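Local coordinates for nucleoprotein (Rift valley fever virus, PDB 3OV9) that encapsidates the single-stranded viral RNA genome, protecting it from nucleases, and assembles into ring-shaped hexamers needed to form the nucleocapsid, at residues A29-D34 and P97-L102; G113-A118 and M144-F149; I165-S170 and A240-A245; Q175-I180 and A193-Q198. All blocks are in the same frame, centred on the assembly; numbering follows the deposited sequence.

Contact 1. Residues A29-D34 and P97-L102; sequences AYQGFD and PSRDEL. With NO2 (nitrite ion), chain D.
A surface salt bridge between two interhelical loops, D34 at the start of helix 35-46 and R99 on the turn leading to helix 104-110, carries this contact. The carboxylate oxygen OD2 of D34 lies 3.3 Å from NE of R99, reaching the guanidinium at its edge and near its plane, and it comes closer still, 3.1 Å, to CD of R99. The two flat groups are turned 77° against each other. OD2 is the oxygen nearest R99, OD1 being turned to R37 N. The aliphatic part of the arginine also packs, CG of R99 lying 3.7 Å from CB of D34. In the modelled conformer, one of two deposited, R99 is bent at chi3 (-65°) and its NH2 bonds to the carbonyl of M75 of the second subunit.

D34 is an N-cap: OD1 accepts from the backbone N of R37. R99 sits at the second position of a type I beta turn, S98 to E101, closed by E101 N to S98 O at 3.1 Å. Earlier in the loop 29-34, which belongs to the region essential for oligomerization, G32 N donates to O2 of a nitrite ion, probably from the crystallisation liquor, at 2.8 Å, and F33 N adds a weak bond to the same oxygen. The F33 ring also borders the ion, CE2 lying 3.4 Å from the nitrite N. Y30 and F33 are probable RNA-binding residues, by similarity.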
loop_
_atom_site.group_PDB
_atom_site.type_symbol
_atom_site.label_atom_id
_atom_site.label_comp_id
_atom_site.label_asym_id
_atom_site.label_seq_id
_atom_site.Cartn_x
_atom_site.Cartn_y
_atom_site.Cartn_z
ATOM N N ALA A 29 15.080 0.477 -35.103
ATOM C CA ALA A 29 13.722 0.141 -34.668
ATOM C C ALA A 29 13.677 -0.994 -33.644
ATOM O O ALA A 29 14.599 -1.806 -33.553
ATOM C CB ALA A 29 12.845 -0.194 -35.875
ATOM N N TYR A 30 12.598 -1.024 -32.866
ATOM C CA TYR A 30 12.340 -2.109 -31.924
ATOM C C TYR A 30 12.397 -3.450 -32.651
ATOM O O TYR A 30 11.785 -3.605 -33.708
ATOM C CB TYR A 30 10.961 -1.919 -31.289
ATOM C CG TYR A 30 10.557 -2.966 -30.268
ATOM C CD1 TYR A 30 10.727 -2.735 -28.905
ATOM C CD2 TYR A 30 9.989 -4.178 -30.667
ATOM C CE1 TYR A 30 10.345 -3.688 -27.959
ATOM C CE2 TYR A 30 9.610 -5.140 -29.730
ATOM C CZ TYR A 30 9.790 -4.887 -28.382
ATOM O OH TYR A 30 9.413 -5.836 -27.458
ATOM N N GLN A 31 13.146 -4.395 -32.083
ATOM C CA GLN A 31 13.137 -5.788 -32.539
ATOM C C GLN A 31 12.797 -6.697 -31.363
ATOM O O GLN A 31 13.496 -6.685 -30.346
ATOM C CB GLN A 31 14.485 -6.197 -33.151
ATOM C CG GLN A 31 14.497 -7.632 -33.699
ATOM C CD GLN A 31 15.840 -8.069 -34.253
ATOM O OE1 GLN A 31 16.762 -8.404 -33.503
ATOM N NE2 GLN A 31 15.952 -8.090 -35.576
ATOM N N GLY A 32 11.728 -7.476 -31.512
ATOM C CA GLY A 32 11.288 -8.417 -30.477
ATOM C C GLY A 32 12.104 -9.699 -30.436
ATOM O O GLY A 32 12.358 -10.249 -29.361
ATOM N N PHE A 33 12.511 -10.177 -31.610
ATOM C CA PHE A 33 13.324 -11.386 -31.734
ATOM C C PHE A 33 14.055 -11.387 -33.076
ATOM O O PHE A 33 13.674 -10.670 -34.004
ATOM C CB PHE A 33 12.457 -12.652 -31.598
ATOM C CG PHE A 33 11.676 -12.986 -32.838
ATOM C CD1 PHE A 33 12.035 -14.073 -33.630
ATOM C CD2 PHE A 33 10.596 -12.202 -33.231
ATOM C CE1 PHE A 33 11.327 -14.374 -34.785
ATOM C CE2 PHE A 33 9.883 -12.494 -34.392
ATOM C CZ PHE A 33 10.250 -13.583 -35.168
ATOM N N ASP A 34 15.089 -12.215 -33.173
ATOM C CA ASP A 34 15.916 -12.310 -34.368
ATOM C C ASP A 34 15.709 -13.681 -35.002
ATOM O O ASP A 34 16.330 -14.657 -34.584
ATOM C CB ASP A 34 17.383 -12.111 -33.974
ATOM C CG ASP A 34 18.321 -12.019 -35.169
ATOM O OD1 ASP A 34 18.051 -12.624 -36.229
ATOM O OD2 ASP A 34 19.360 -11.340 -35.030
ATOM N N PRO A 97 15.313 -13.217 -23.313
ATOM C CA PRO A 97 16.758 -13.148 -23.112
ATOM C C PRO A 97 17.478 -12.505 -24.302
ATOM O O PRO A 97 16.834 -11.883 -25.155
ATOM C CB PRO A 97 17.154 -14.618 -22.972
ATOM C CG PRO A 97 16.166 -15.344 -23.809
ATOM C CD PRO A 97 14.887 -14.560 -23.755
ATOM N N SER A 98 18.799 -12.658 -24.348
ATOM C CA SER A 98 19.611 -12.129 -25.444
ATOM C C SER A 98 19.337 -12.867 -26.755
ATOM O O SER A 98 18.705 -13.930 -26.763
ATOM C CB SER A 98 21.100 -12.205 -25.095
ATOM O OG SER A 98 21.574 -13.539 -25.159
ATOM N N ARG A 99 19.837 -12.294 -27.850
ATOM C CA ARG A 99 19.690 -12.823 -29.207
ATOM C C ARG A 99 20.262 -14.234 -29.358
ATOM O O ARG A 99 19.860 -14.997 -30.236
ATOM C CB ARG A 99 20.409 -11.866 -30.162
ATOM C CG ARG A 99 20.289 -12.163 -31.645
ATOM C CD ARG A 99 21.089 -11.150 -32.461
ATOM N NE ARG A 99 20.556 -9.793 -32.329
ATOM C CZ ARG A 99 21.100 -8.835 -31.582
ATOM N NH1 ARG A 99 22.213 -9.066 -30.895
ATOM N NH2 ARG A 99 20.532 -7.639 -31.526
ATOM N N ASP A 100 21.231 -14.559 -28.504
ATOM C CA ASP A 100 21.939 -15.835 -28.571
ATOM C C ASP A 100 21.265 -16.939 -27.755
ATOM O O ASP A 100 21.837 -18.016 -27.572
ATOM C CB ASP A 100 23.397 -15.652 -28.134
ATOM C CG ASP A 100 24.163 -14.695 -29.035
ATOM O OD1 ASP A 100 24.101 -14.852 -30.275
ATOM O OD2 ASP A 100 24.834 -13.786 -28.500
ATOM N N GLU A 101 20.053 -16.666 -27.273
ATOM C CA GLU A 101 19.288 -17.639 -26.492
ATOM C C GLU A 101 17.954 -17.971 -27.153
ATOM O O GLU A 101 17.255 -17.083 -27.653
ATOM C CB GLU A 101 19.038 -17.123 -25.072
ATOM C CG GLU A 101 20.298 -16.818 -24.253
ATOM C CD GLU A 101 20.929 -18.048 -23.616
ATOM O OE1 GLU A 101 20.418 -19.174 -23.805
ATOM O OE2 GLU A 101 21.949 -17.881 -22.915
ATOM N N LEU A 102 17.610 -19.256 -27.141
ATOM C CA LEU A 102 16.321 -19.728 -27.638
ATOM C C LEU A 102 15.270 -19.733 -26.536
ATOM O O LEU A 102 15.580 -19.974 -25.364
ATOM C CB LEU A 102 16.447 -21.143 -28.214
ATOM C CG LEU A 102 17.177 -21.350 -29.542
ATOM C CD1 LEU A 102 17.388 -22.836 -29.800
ATOM C CD2 LEU A 102 16.414 -20.711 -30.693
HETATM N N NO2 D . 10.148 -9.125 -35.079
HETATM O O1 NO2 D . 11.234 -9.050 -36.033
HETATM O O2 NO2 D . 10.605 -8.597 -33.810
#

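Contact 2. Residues G113-A118 and M144-F149; sequences GWTCQA and MMHPSF
T115 is the first residue of 113-118 to touch 144-149. Its methyl CG2 stands anti to the backbone N and meets OG of S148 at 4.0 Å, with CB of the same serine 4.1 Å away; CG2 approaches the more distant H146 ring obliquely. The same torsion (chi1 -55°) sets OG1 beside the backbone N, and this hydroxyl is shared between the carbonyls of A108, the stronger partner, and L111, leaving the methyl to make the contact.

The serine it meets is itself held in place. ND1 of H146 and OG of S148 are hydrogen-bonded at 2.8 Å, and S148 N donates to the same ND1 at 3.3 Å, although that donor is tilted 30° from the imidazole plane. Two bonds on one nitrogen thus help to set the rotation of the histidine ring, and P147 CD rests against one face of it. The 3-10 segment that starts at P147 lays S148 and F149 of an interhelical loop against helix 112-122 in this all-helical protein.

C116 follows on the helix. C116 SG lies 3.7 Å from F149 CA and 3.9 Å from F149 CB. Relative to the F149 ring it is a sulfur-aromatic contact at the edge: SG is 5.4 Å from the centroid and 85° off the ring normal. One face of that ring is covered by M144 CG, lying over its centre, while H169 of helix 159-180 also meets F149. One residue on, Q117 NE2 donates to G113 O and also bonds A12 O of the third subunit.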
loop_
_atom_site.group_PDB
_atom_site.type_symbol
_atom_site.label_atom_id
_atom_site.label_comp_id
_atom_site.label_asym_id
_atom_site.label_seq_id
_atom_site.Cartn_x
_atom_site.Cartn_y
_atom_site.Cartn_z
ATOM N N GLY A 113 5.004 -19.585 -40.388
ATOM C CA GLY A 113 4.309 -20.234 -41.495
ATOM C C GLY A 113 3.714 -21.571 -41.102
ATOM O O GLY A 113 2.602 -21.903 -41.517
ATOM N N TRP A 114 4.449 -22.329 -40.291
ATOM C CA TRP A 114 3.956 -23.611 -39.786
ATOM C C TRP A 114 3.081 -23.415 -38.545
ATOM O O TRP A 114 2.029 -24.036 -38.427
ATOM C CB TRP A 114 5.112 -24.573 -39.497
ATOM C CG TRP A 114 4.671 -26.001 -39.259
ATOM C CD1 TRP A 114 4.504 -26.977 -40.203
ATOM C CD2 TRP A 114 4.348 -26.606 -37.997
ATOM N NE1 TRP A 114 4.098 -28.152 -39.606
ATOM C CE2 TRP A 114 3.994 -27.950 -38.254
ATOM C CE3 TRP A 114 4.328 -26.143 -36.674
ATOM C CZ2 TRP A 114 3.617 -28.835 -37.236
ATOM C CZ3 TRP A 114 3.954 -27.023 -35.661
ATOM C CH2 TRP A 114 3.609 -28.356 -35.952
ATOM N N THR A 115 3.516 -22.537 -37.640
ATOM C CA THR A 115 2.775 -22.223 -36.414
ATOM C C THR A 115 1.318 -21.860 -36.695
ATOM O O THR A 115 0.405 -22.381 -36.045
ATOM C CB THR A 115 3.449 -21.068 -35.629
ATOM O OG1 THR A 115 4.815 -21.403 -35.364
ATOM C CG2 THR A 115 2.727 -20.792 -34.303
ATOM N N CYS A 116 1.102 -20.986 -37.676
ATOM C CA CYS A 116 -0.245 -20.507 -37.978
ATOM C C CYS A 116 -1.148 -21.611 -38.524
ATOM O O CYS A 116 -2.353 -21.610 -38.265
ATOM C CB CYS A 116 -0.203 -19.314 -38.930
ATOM S SG CYS A 116 0.532 -17.850 -38.180
ATOM N N GLN A 117 -0.557 -22.542 -39.271
ATOM C CA GLN A 117 -1.263 -23.725 -39.756
ATOM C C GLN A 117 -1.618 -24.667 -38.615
ATOM O O GLN A 117 -2.703 -25.258 -38.608
ATOM C CB GLN A 117 -0.407 -24.488 -40.763
ATOM C CG GLN A 117 -0.176 -23.778 -42.074
ATOM C CD GLN A 117 0.675 -24.609 -43.003
ATOM O OE1 GLN A 117 0.240 -25.654 -43.494
ATOM N NE2 GLN A 117 1.903 -24.159 -43.242
ATOM N N ALA A 118 -0.695 -24.816 -37.663
ATOM C CA ALA A 118 -0.905 -25.701 -36.514
ATOM C C ALA A 118 -2.060 -25.226 -35.638
ATOM O O ALA A 118 -2.697 -26.033 -34.962
ATOM C CB ALA A 118 0.369 -25.839 -35.694
ATOM N N MET A 144 -4.857 -16.614 -37.178
ATOM C CA MET A 144 -4.501 -15.355 -36.512
ATOM C C MET A 144 -4.299 -15.502 -34.999
ATOM O O MET A 144 -3.938 -14.537 -34.322
ATOM C CB MET A 144 -5.574 -14.285 -36.777
ATOM C CG MET A 144 -5.650 -13.768 -38.210
ATOM S SD MET A 144 -6.844 -12.428 -38.403
ATOM C CE MET A 144 -6.299 -11.746 -39.973
ATOM N N MET A 145 -4.524 -16.705 -34.475
ATOM C CA MET A 145 -4.598 -16.915 -33.027
ATOM C C MET A 145 -3.260 -17.227 -32.343
ATOM O O MET A 145 -3.170 -18.117 -31.495
ATOM C CB MET A 145 -5.659 -17.971 -32.688
ATOM C CG MET A 145 -7.079 -17.533 -33.009
ATOM S SD MET A 145 -8.325 -18.768 -32.575
ATOM C CE MET A 145 -8.090 -18.872 -30.801
ATOM N N HIS A 146 -2.225 -16.480 -32.720
ATOM C CA HIS A 146 -0.962 -16.441 -31.976
ATOM C C HIS A 146 -0.206 -15.175 -32.376
ATOM O O HIS A 146 -0.343 -14.723 -33.515
ATOM C CB HIS A 146 -0.112 -17.690 -32.230
ATOM C CG HIS A 146 0.938 -17.917 -31.186
ATOM N ND1 HIS A 146 2.256 -17.555 -31.363
ATOM C CD2 HIS A 146 0.855 -18.429 -29.935
ATOM C CE1 HIS A 146 2.945 -17.861 -30.279
ATOM N NE2 HIS A 146 2.118 -18.389 -29.395
ATOM N N PRO A 147 0.574 -14.576 -31.447
ATOM C CA PRO A 147 1.352 -13.390 -31.832
ATOM C C PRO A 147 2.296 -13.635 -33.016
ATOM O O PRO A 147 2.632 -12.687 -33.737
ATOM C CB PRO A 147 2.140 -13.062 -30.561
ATOM C CG PRO A 147 1.259 -13.549 -29.458
ATOM C CD PRO A 147 0.619 -14.803 -29.987
ATOM N N SER A 148 2.688 -14.894 -33.219
ATOM C CA SER A 148 3.506 -15.314 -34.365
ATOM C C SER A 148 2.934 -14.865 -35.708
ATOM O O SER A 148 3.687 -14.638 -36.654
ATOM C CB SER A 148 3.667 -16.842 -34.385
ATOM O OG SER A 148 4.306 -17.309 -33.209
ATOM N N PHE A 149 1.608 -14.737 -35.785
ATOM C CA PHE A 149 0.922 -14.375 -37.032
ATOM C C PHE A 149 1.393 -13.050 -37.626
ATOM O O PHE A 149 1.366 -12.868 -38.847
ATOM C CB PHE A 149 -0.604 -14.345 -36.841
ATOM C CG PHE A 149 -1.342 -13.732 -38.001
ATOM C CD1 PHE A 149 -1.570 -14.468 -39.162
ATOM C CD2 PHE A 149 -1.774 -12.412 -37.948
ATOM C CE1 PHE A 149 -2.235 -13.897 -40.242
ATOM C CE2 PHE A 149 -2.440 -11.831 -39.026
ATOM C CZ PHE A 149 -2.667 -12.578 -40.175
#

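Contact 3. Residues I165-S170 and A240-A245; sequences ILDAHS and AYKTAA
Y241, near the end of helix 232-243, points its side chain at helix 159-180 and meets it along almost its whole length. CB comes first, 3.4 Å from the carbonyl oxygen of D167. CG anti to the backbone N (chi1 -176°) continues outward from there and keeps the same oxygen close, at 3.5 Å, in an approach oblique to the ring. On one flank CD2 lies 4.1 Å from OD1 of D167, whose carboxylate plane is inclined 32° to the ring; the two side chains cross at about a right angle. On the other flank CE1 is 3.5 Å from the carbonyl oxygen of S170.

Farther out the ring lies against S170. CB of the serine sits over one face, 3.7 Å from the centroid and 16° off the ring normal, displaced toward the rim, and its nearest ring atoms include CZ. OH, at the tip, is 4.0 Å from that same CB. The serine hydroxyl is occupied elsewhere: OG donates to L166 O one turn back, while S170 N reaches that oxygen from the opposite face of its plane. With OG turned to L166 O, it is CB that lies on the ring.

K189 contributes a cation-pi contact to the Y241 ring and bonds to Y241 O. The arrangement is a CH-pi contact within helix-helix packing of the orthogonal bundle, and it joins the C-terminal helix 232-243 to helix 159-180.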
loop_
_atom_site.group_PDB
_atom_site.type_symbol
_atom_site.label_atom_id
_atom_site.label_comp_id
_atom_site.label_asym_id
_atom_site.label_seq_id
_atom_site.Cartn_x
_atom_site.Cartn_y
_atom_site.Cartn_z
ATOM N N ILE A 165 -6.661 -6.563 -41.664
ATOM C CA ILE A 165 -5.896 -7.737 -41.228
ATOM C C ILE A 165 -5.388 -7.555 -39.797
ATOM O O ILE A 165 -5.527 -8.455 -38.964
ATOM C CB ILE A 165 -4.714 -8.050 -42.205
ATOM C CG1 ILE A 165 -5.230 -8.650 -43.523
ATOM C CG2 ILE A 165 -3.656 -8.958 -41.553
ATOM C CD1 ILE A 165 -5.727 -10.098 -43.444
ATOM N N LEU A 166 -4.823 -6.381 -39.519
ATOM C CA LEU A 166 -4.248 -6.086 -38.207
ATOM C C LEU A 166 -5.304 -5.895 -37.120
ATOM O O LEU A 166 -5.127 -6.380 -36.004
ATOM C CB LEU A 166 -3.297 -4.885 -38.275
ATOM C CG LEU A 166 -1.988 -5.114 -39.045
ATOM C CD1 LEU A 166 -1.142 -3.851 -39.067
ATOM C CD2 LEU A 166 -1.190 -6.284 -38.472
ATOM N N ASP A 167 -6.400 -5.211 -37.453
ATOM C CA ASP A 167 -7.523 -5.046 -36.525
ATOM C C ASP A 167 -8.128 -6.403 -36.155
ATOM O O ASP A 167 -8.389 -6.668 -34.977
ATOM C CB ASP A 167 -8.602 -4.126 -37.112
ATOM C CG ASP A 167 -8.199 -2.651 -37.113
ATOM O OD1 ASP A 167 -7.195 -2.278 -36.468
ATOM O OD2 ASP A 167 -8.909 -1.854 -37.761
ATOM N N ALA A 168 -8.335 -7.258 -37.159
ATOM C CA ALA A 168 -8.850 -8.614 -36.945
ATOM C C ALA A 168 -7.940 -9.425 -36.021
ATOM O O ALA A 168 -8.418 -10.084 -35.098
ATOM C CB ALA A 168 -9.039 -9.337 -38.276
ATOM N N HIS A 169 -6.634 -9.363 -36.278
ATOM C CA HIS A 169 -5.621 -10.021 -35.446
ATOM C C HIS A 169 -5.609 -9.439 -34.031
ATOM O O HIS A 169 -5.452 -10.176 -33.053
ATOM C CB HIS A 169 -4.241 -9.894 -36.113
ATOM C CG HIS A 169 -3.100 -10.427 -35.296
ATOM N ND1 HIS A 169 -3.073 -11.708 -34.786
ATOM C CD2 HIS A 169 -1.928 -9.855 -34.932
ATOM C CE1 HIS A 169 -1.942 -11.896 -34.130
ATOM N NE2 HIS A 169 -1.229 -10.786 -34.202
ATOM N N SER A 170 -5.794 -8.123 -33.936
ATOM C CA SER A 170 -5.797 -7.417 -32.650
ATOM C C SER A 170 -6.962 -7.816 -31.737
ATOM O O SER A 170 -6.854 -7.705 -30.510
ATOM C CB SER A 170 -5.771 -5.902 -32.860
ATOM O OG SER A 170 -4.547 -5.491 -33.454
ATOM N N ALA A 240 -15.507 -6.137 -35.290
ATOM C CA ALA A 240 -15.628 -6.549 -33.890
ATOM C C ALA A 240 -14.592 -5.867 -32.990
ATOM O O ALA A 240 -14.903 -5.500 -31.856
ATOM C CB ALA A 240 -15.545 -8.066 -33.762
ATOM N N TYR A 241 -13.373 -5.684 -33.499
ATOM C CA TYR A 241 -12.319 -4.994 -32.747
ATOM C C TYR A 241 -12.627 -3.510 -32.534
ATOM O O TYR A 241 -12.325 -2.957 -31.472
ATOM C CB TYR A 241 -10.948 -5.165 -33.414
ATOM C CG TYR A 241 -9.808 -4.551 -32.626
ATOM C CD1 TYR A 241 -9.400 -5.101 -31.409
ATOM C CD2 TYR A 241 -9.137 -3.419 -33.095
ATOM C CE1 TYR A 241 -8.360 -4.540 -30.678
ATOM C CE2 TYR A 241 -8.091 -2.850 -32.369
ATOM C CZ TYR A 241 -7.710 -3.419 -31.164
ATOM O OH TYR A 241 -6.678 -2.865 -30.442
ATOM N N LYS A 242 -13.220 -2.876 -33.546
ATOM C CA LYS A 242 -13.625 -1.469 -33.472
ATOM C C LYS A 242 -14.570 -1.203 -32.303
ATOM O O LYS A 242 -14.415 -0.214 -31.587
ATOM C CB LYS A 242 -14.298 -1.029 -34.775
ATOM C CG LYS A 242 -13.341 -0.660 -35.890
ATOM C CD LYS A 242 -14.039 -0.701 -37.238
ATOM C CE LYS A 242 -13.062 -0.448 -38.373
ATOM N NZ LYS A 242 -13.731 -0.566 -39.697
ATOM N N THR A 243 -15.537 -2.099 -32.117
ATOM C CA THR A 243 -16.580 -1.927 -31.105
ATOM C C THR A 243 -16.272 -2.669 -29.798
ATOM O O THR A 243 -17.041 -2.590 -28.837
ATOM C CB THR A 243 -17.970 -2.351 -31.646
ATOM O OG1 THR A 243 -17.924 -3.712 -32.087
ATOM C CG2 THR A 243 -18.389 -1.462 -32.814
ATOM N N ALA A 244 -15.140 -3.372 -29.767
ATOM C CA ALA A 244 -14.713 -4.126 -28.586
ATOM C C ALA A 244 -14.328 -3.207 -27.429
ATOM O O ALA A 244 -13.908 -2.068 -27.642
ATOM C CB ALA A 244 -13.554 -5.052 -28.935
ATOM N N ALA A 245 -14.480 -3.714 -26.207
ATOM C CA ALA A 245 -14.131 -2.969 -24.999
ATOM C C ALA A 245 -13.073 -3.703 -24.177
ATOM O O ALA A 245 -12.858 -4.903 -24.345
ATOM C CB ALA A 245 -15.376 -2.705 -24.157
ATOM O OXT ALA A 245 -12.404 -3.114 -23.326
#

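Contact 4. Residues Q175-I180 and A193-Q198; sequences QFSRVI and AATFTQ
Van der Waals packing between S177 and F196 is the main interaction here, with 78 Å² buried in all. OG of S177, on helix 159-180, lies 3.7 Å from CD2 of F196 on helix 189-204 and 4.1 Å from its CB. The hydroxyl approaches the ring obliquely. In F196, chi1 of 67° places CG between the backbone N and the carbonyl carbon, and this folds the ring back over its own helix, with A193 CA 3.5 Å above one face, toward the rim.

The hydroxyl bonds stay within each helix. S177 OG bonds to L173 O, and T195 OG1 to V192 O; S177 OG and T195 OG1 are 4.3 Å apart, too far to bond. T197 OG1 donates to A193 O at 3.0 Å from 36° out of the carbonyl plane, and the same oxygen also accepts from the backbone N of F196 and of T197. Three bonds thus converge on A193 O where helix 189-204 is kinked, the N atoms of T195 and Q198 having no bond to the preceding turn.

T195 is a probable RNA-binding residue, by similarity, and occupies the exposed border of the contact. Because each serine or threonine hydroxyl named has a carbonyl partner on its own helix, these two segments meet by a small van der Waals contact rather than through shared polar bonds.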
loop_
_atom_site.group_PDB
_atom_site.type_symbol
_atom_site.label_atom_id
_atom_site.label_comp_id
_atom_site.label_asym_id
_atom_site.label_seq_id
_atom_site.Cartn_x
_atom_site.Cartn_y
_atom_site.Cartn_z
ATOM N N GLN A 175 -7.858 -10.358 -26.301
ATOM C CA GLN A 175 -8.345 -11.438 -25.442
ATOM C C GLN A 175 -7.189 -12.220 -24.832
ATOM O O GLN A 175 -7.170 -12.475 -23.628
ATOM C CB GLN A 175 -9.262 -12.394 -26.218
ATOM C CG GLN A 175 -10.284 -11.726 -27.133
ATOM C CD GLN A 175 -11.148 -10.693 -26.429
ATOM O OE1 GLN A 175 -11.719 -10.956 -25.365
ATOM N NE2 GLN A 175 -11.256 -9.512 -27.028
ATOM N N PHE A 176 -6.227 -12.583 -25.680
ATOM C CA PHE A 176 -5.056 -13.367 -25.292
ATOM C C PHE A 176 -4.242 -12.687 -24.191
ATOM O O PHE A 176 -3.884 -13.326 -23.200
ATOM C CB PHE A 176 -4.185 -13.628 -26.527
ATOM C CG PHE A 176 -3.007 -14.533 -26.281
ATOM C CD1 PHE A 176 -3.186 -15.902 -26.092
ATOM C CD2 PHE A 176 -1.715 -14.018 -26.270
ATOM C CE1 PHE A 176 -2.093 -16.740 -25.880
ATOM C CE2 PHE A 176 -0.616 -14.847 -26.058
ATOM C CZ PHE A 176 -0.806 -16.212 -25.863
ATOM N N SER A 177 -3.973 -11.394 -24.366
ATOM C CA SER A 177 -3.175 -10.615 -23.414
ATOM C C SER A 177 -3.832 -10.501 -22.041
ATOM O O SER A 177 -3.139 -10.430 -21.026
ATOM C CB SER A 177 -2.889 -9.217 -23.962
ATOM O OG SER A 177 -2.142 -9.284 -25.164
ATOM N N ARG A 178 -5.162 -10.477 -22.020
ATOM C CA ARG A 178 -5.915 -10.394 -20.769
ATOM C C ARG A 178 -6.021 -11.743 -20.055
ATOM O O ARG A 178 -6.058 -11.796 -18.825
ATOM C CB ARG A 178 -7.305 -9.792 -21.005
ATOM C CG ARG A 178 -7.291 -8.289 -21.261
ATOM C CD ARG A 178 -8.590 -7.632 -20.816
ATOM N NE ARG A 178 -9.606 -7.614 -21.865
ATOM C CZ ARG A 178 -10.087 -6.511 -22.437
ATOM N NH1 ARG A 178 -9.656 -5.312 -22.063
ATOM N NH2 ARG A 178 -11.010 -6.608 -23.383
ATOM N N VAL A 179 -6.063 -12.827 -20.829
ATOM C CA VAL A 179 -6.182 -14.179 -20.273
ATOM C C VAL A 179 -4.867 -14.665 -19.654
ATOM O O VAL A 179 -4.859 -15.184 -18.534
ATOM C CB VAL A 179 -6.729 -15.192 -21.324
ATOM C CG1 VAL A 179 -6.487 -16.637 -20.891
ATOM C CG2 VAL A 179 -8.215 -14.959 -21.562
ATOM N N ILE A 180 -3.760 -14.483 -20.373
ATOM C CA ILE A 180 -2.444 -14.928 -19.895
ATOM C C ILE A 180 -1.914 -14.068 -18.740
ATOM O O ILE A 180 -1.000 -14.479 -18.021
ATOM C CB ILE A 180 -1.387 -15.033 -21.039
ATOM C CG1 ILE A 180 -1.101 -13.660 -21.665
ATOM C CG2 ILE A 180 -1.828 -16.059 -22.089
ATOM C CD1 ILE A 180 0.188 -13.590 -22.472
ATOM N N ALA A 193 -3.849 -2.755 -25.652
ATOM C CA ALA A 193 -3.228 -2.594 -26.969
ATOM C C ALA A 193 -1.796 -2.073 -26.877
ATOM O O ALA A 193 -0.941 -2.458 -27.672
ATOM C CB ALA A 193 -4.068 -1.685 -27.854
ATOM N N ALA A 194 -1.543 -1.211 -25.894
ATOM C CA ALA A 194 -0.212 -0.653 -25.666
ATOM C C ALA A 194 0.822 -1.724 -25.311
ATOM O O ALA A 194 2.024 -1.500 -25.457
ATOM C CB ALA A 194 -0.263 0.423 -24.585
ATOM N N THR A 195 0.347 -2.884 -24.855
ATOM C CA THR A 195 1.229 -3.986 -24.461
ATOM C C THR A 195 1.557 -4.950 -25.606
ATOM O O THR A 195 2.535 -5.696 -25.522
ATOM C CB THR A 195 0.672 -4.800 -23.257
ATOM O OG1 THR A 195 -0.429 -5.616 -23.678
ATOM C CG2 THR A 195 0.234 -3.881 -22.121
ATOM N N PHE A 196 0.752 -4.936 -26.671
ATOM C CA PHE A 196 0.981 -5.866 -27.780
ATOM C C PHE A 196 1.320 -5.251 -29.143
ATOM O O PHE A 196 1.813 -5.958 -30.020
ATOM C CB PHE A 196 -0.151 -6.908 -27.901
ATOM C CG PHE A 196 -1.498 -6.342 -28.298
ATOM C CD1 PHE A 196 -1.695 -5.750 -29.546
ATOM C CD2 PHE A 196 -2.588 -6.460 -27.439
ATOM C CE1 PHE A 196 -2.945 -5.253 -29.917
ATOM C CE2 PHE A 196 -3.846 -5.969 -27.801
ATOM C CZ PHE A 196 -4.023 -5.364 -29.044
ATOM N N THR A 197 1.075 -3.953 -29.318
ATOM C CA THR A 197 1.264 -3.311 -30.629
ATOM C C THR A 197 2.728 -3.173 -31.064
ATOM O O THR A 197 3.029 -3.265 -32.256
ATOM C CB THR A 197 0.565 -1.933 -30.726
ATOM O OG1 THR A 197 0.929 -1.127 -29.600
ATOM C CG2 THR A 197 -0.953 -2.093 -30.775
ATOM N N GLN A 198 3.630 -2.960 -30.107
ATOM C CA GLN A 198 5.056 -2.812 -30.419
ATOM C C GLN A 198 5.686 -4.091 -31.012
ATOM O O GLN A 198 6.286 -4.025 -32.087
ATOM C CB GLN A 198 5.850 -2.280 -29.217
ATOM C CG GLN A 198 7.226 -1.724 -29.576
ATOM C CD GLN A 198 7.889 -0.970 -28.432
ATOM O OE1 GLN A 198 8.583 0.023 -28.655
ATOM N NE2 GLN A 198 7.689 -1.443 -27.206
#

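Overall arrangement
Contacts 1 and 2 come first along the chain, in series, and both close before contact 3 opens. Contact 4 falls between the two segments of contact 3, and the pair share helix 159-180, with centres 12 Å apart. They are joined directly: A245 O lies 2.7 Å from R178 NH2, probably a hydrogen bond. Contact 2 is linked to contact 3 by a probable hydrogen bond, M144 O to H169 ND1, 3.0 Å. Contacts 1 and 3 lie on opposite sides of the chain's centre, 27 Å apart between centres, yet Y30 packs on Q198 of contact 4. Thus helices 159-180 and 189-204 connect the C-terminal helix to the loop that also meets the second subunit.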